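PDB 2B5W: glucose dehydrogenase from Haloferax mediterranei, which catalyses the zinc-dependent oxidation of D-glucose and several other aldose sugars with NADP(+) or NAD(+) as electron acceptor, NADP(+) being preferred. Local coordinates for residues R31-G36 and E64-V69. The protein carries 1 engineered substitution. Residues are numbered along the deposited sequence; the frame is centred on the assembly and turned at random.
Sequences RTLRVG and EAVGVV. With ZN (zinc ion), chain B.
R31-G36 and E64-V69 run antiparallel, their axes 148° apart, with R31 and V68 joined by two backbone bonds and V66 N giving a third to R34 O. Between these pairs the register slips by one: L33 N and R34 N both donate to V66 O, at 2.9 Å from L33 N and a longer 3.3 Å from R34 N. This is a classic beta bulge, and it turns the side chain of L33 toward the partner strand, where CD1 rests 3.7 Å from G67 C. Lacking a side chain, G67 suits this place, since a CB there would run into R31 O. At one end R31 and V68 lie side by side. R31 swings CG away from its own N (chi1 178°) and bends at chi3, which lays one face of its guanidinium over V68 CG1, 3.4 Å from NH1, while NH2 bonds to T356 O. A leucine at R31 would probably leave T356 O without this donor and V68 CG1 without its flat cover. Both strands belong to the GroES-like catalytic domain of zinc-containing alcohol dehydrogenases. On the other face of the sheet V35 and A65 meet through small apolar groups, CG2 to CB at 4.2 Å. At the far end G36 N bonds to E64 O, and a glycine leaves room for the E64 carboxylate, whose OE1 comes within 3.4 Å of G36 CA. The extended side chain of E64 carries OE2 to the catalytic zinc (1.9 Å), which H63 and the engineered C38 also bind, while OE1 forms a salt bridge with K349.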
loop_
_atom_site.group_PDB
_atom_site.type_symbol
_atom_site.label_atom_id
_atom_site.label_comp_id
_atom_site.label_asym_id
_atom_site.label_seq_id
_atom_site.Cartn_x
_atom_site.Cartn_y
_atom_site.Cartn_z
ATOM N N ARG A 31 31.206 24.608 2.950
ATOM C CA ARG A 31 30.892 25.656 3.898
ATOM C C ARG A 31 29.387 25.758 4.021
ATOM O O ARG A 31 28.698 26.026 3.039
ATOM C CB ARG A 31 31.467 27.000 3.457
ATOM C CG ARG A 31 31.126 28.129 4.372
ATOM C CD ARG A 31 31.900 29.436 4.086
ATOM N NE ARG A 31 32.036 29.826 2.670
ATOM C CZ ARG A 31 31.185 30.563 1.994
ATOM N NH1 ARG A 31 31.479 30.914 0.755
ATOM N NH2 ARG A 31 30.044 30.958 2.516
ATOM N N THR A 32 28.891 25.596 5.238
ATOM C CA THR A 32 27.448 25.659 5.491
ATOM C C THR A 32 26.888 27.050 5.269
ATOM O O THR A 32 27.442 28.039 5.758
ATOM C CB THR A 32 27.169 25.204 6.908
ATOM O OG1 THR A 32 27.752 23.903 7.069
ATOM C CG2 THR A 32 25.697 25.072 7.165
ATOM N N LEU A 33 25.791 27.130 4.512
ATOM C CA LEU A 33 25.080 28.399 4.294
ATOM C C LEU A 33 23.940 28.465 5.315
ATOM O O LEU A 33 23.979 29.276 6.224
ATOM C CB LEU A 33 24.556 28.522 2.856
ATOM C CG LEU A 33 25.665 28.607 1.823
ATOM C CD1 LEU A 33 25.076 28.311 0.458
ATOM C CD2 LEU A 33 26.309 29.961 1.815
ATOM N N ARG A 34 22.922 27.604 5.173
ATOM C CA ARG A 34 21.755 27.566 6.068
ATOM C C ARG A 34 21.354 26.146 6.372
ATOM O O ARG A 34 21.526 25.260 5.538
ATOM C CB ARG A 34 20.561 28.293 5.438
ATOM C CG ARG A 34 20.760 29.797 5.337
ATOM C CD ARG A 34 19.719 30.464 4.443
ATOM N NE ARG A 34 19.853 31.908 4.550
ATOM C CZ ARG A 34 18.889 32.740 4.274
ATOM N NH1 ARG A 34 17.750 32.303 3.769
ATOM N NH2 ARG A 34 19.077 34.056 4.479
ATOM N N VAL A 35 20.811 25.916 7.561
ATOM C CA VAL A 35 20.302 24.611 7.956
ATOM C C VAL A 35 18.932 24.804 8.563
ATOM O O VAL A 35 18.738 25.625 9.461
ATOM C CB VAL A 35 21.221 23.893 8.965
ATOM C CG1 VAL A 35 20.715 22.500 9.235
ATOM C CG2 VAL A 35 22.632 23.882 8.476
ATOM N N GLY A 36 17.943 24.110 8.033
ATOM C CA GLY A 36 16.599 24.154 8.529
ATOM C C GLY A 36 16.373 23.360 9.793
ATOM O O GLY A 36 17.172 22.513 10.177
ATOM N N GLU A 64 18.801 19.244 7.341
ATOM C CA GLU A 64 18.291 19.979 6.163
ATOM C C GLU A 64 19.247 21.128 5.786
ATOM O O GLU A 64 19.035 22.292 6.182
ATOM C CB GLU A 64 16.946 20.588 6.502
ATOM C CG GLU A 64 15.914 19.673 7.092
ATOM C CD GLU A 64 14.652 20.396 7.470
ATOM O OE1 GLU A 64 14.594 21.637 7.326
ATOM O OE2 GLU A 64 13.709 19.716 7.840
ATOM N N ALA A 65 20.242 20.863 4.959
ATOM C CA ALA A 65 21.324 21.779 4.778
ATOM C C ALA A 65 21.495 22.209 3.359
ATOM O O ALA A 65 21.130 21.464 2.449
ATOM C CB ALA A 65 22.632 21.172 5.238
ATOM N N VAL A 66 22.048 23.407 3.190
ATOM C CA VAL A 66 22.564 23.868 1.910
ATOM C C VAL A 66 23.896 24.547 2.169
ATOM O O VAL A 66 24.058 25.257 3.158
ATOM C CB VAL A 66 21.546 24.798 1.153
ATOM C CG1 VAL A 66 21.127 26.015 1.968
ATOM C CG2 VAL A 66 22.089 25.213 -0.176
ATOM N N GLY A 67 24.872 24.292 1.308
ATOM C CA GLY A 67 26.179 24.857 1.464
ATOM C C GLY A 67 26.852 25.099 0.138
ATOM O O GLY A 67 26.246 24.829 -0.907
ATOM N N VAL A 68 28.069 25.630 0.215
ATOM C CA VAL A 68 28.876 25.922 -0.965
ATOM C C VAL A 68 30.158 25.056 -0.854
ATOM O O VAL A 68 30.805 24.999 0.184
ATOM C CB VAL A 68 29.134 27.436 -1.114
ATOM C CG1 VAL A 68 29.710 28.040 0.110
ATOM C CG2 VAL A 68 30.048 27.724 -2.297
ATOM N N VAL A 69 30.524 24.388 -1.949
ATOM C CA VAL A 69 31.721 23.561 -1.979
ATOM C C VAL A 69 32.903 24.511 -1.940
ATOM O O VAL A 69 32.993 25.450 -2.745
ATOM C CB VAL A 69 31.797 22.692 -3.260
ATOM C CG1 VAL A 69 33.191 21.992 -3.356
ATOM C CG2 VAL A 69 30.687 21.670 -3.280
HETATM ZN ZN ZN B . 13.648 18.006 8.583
#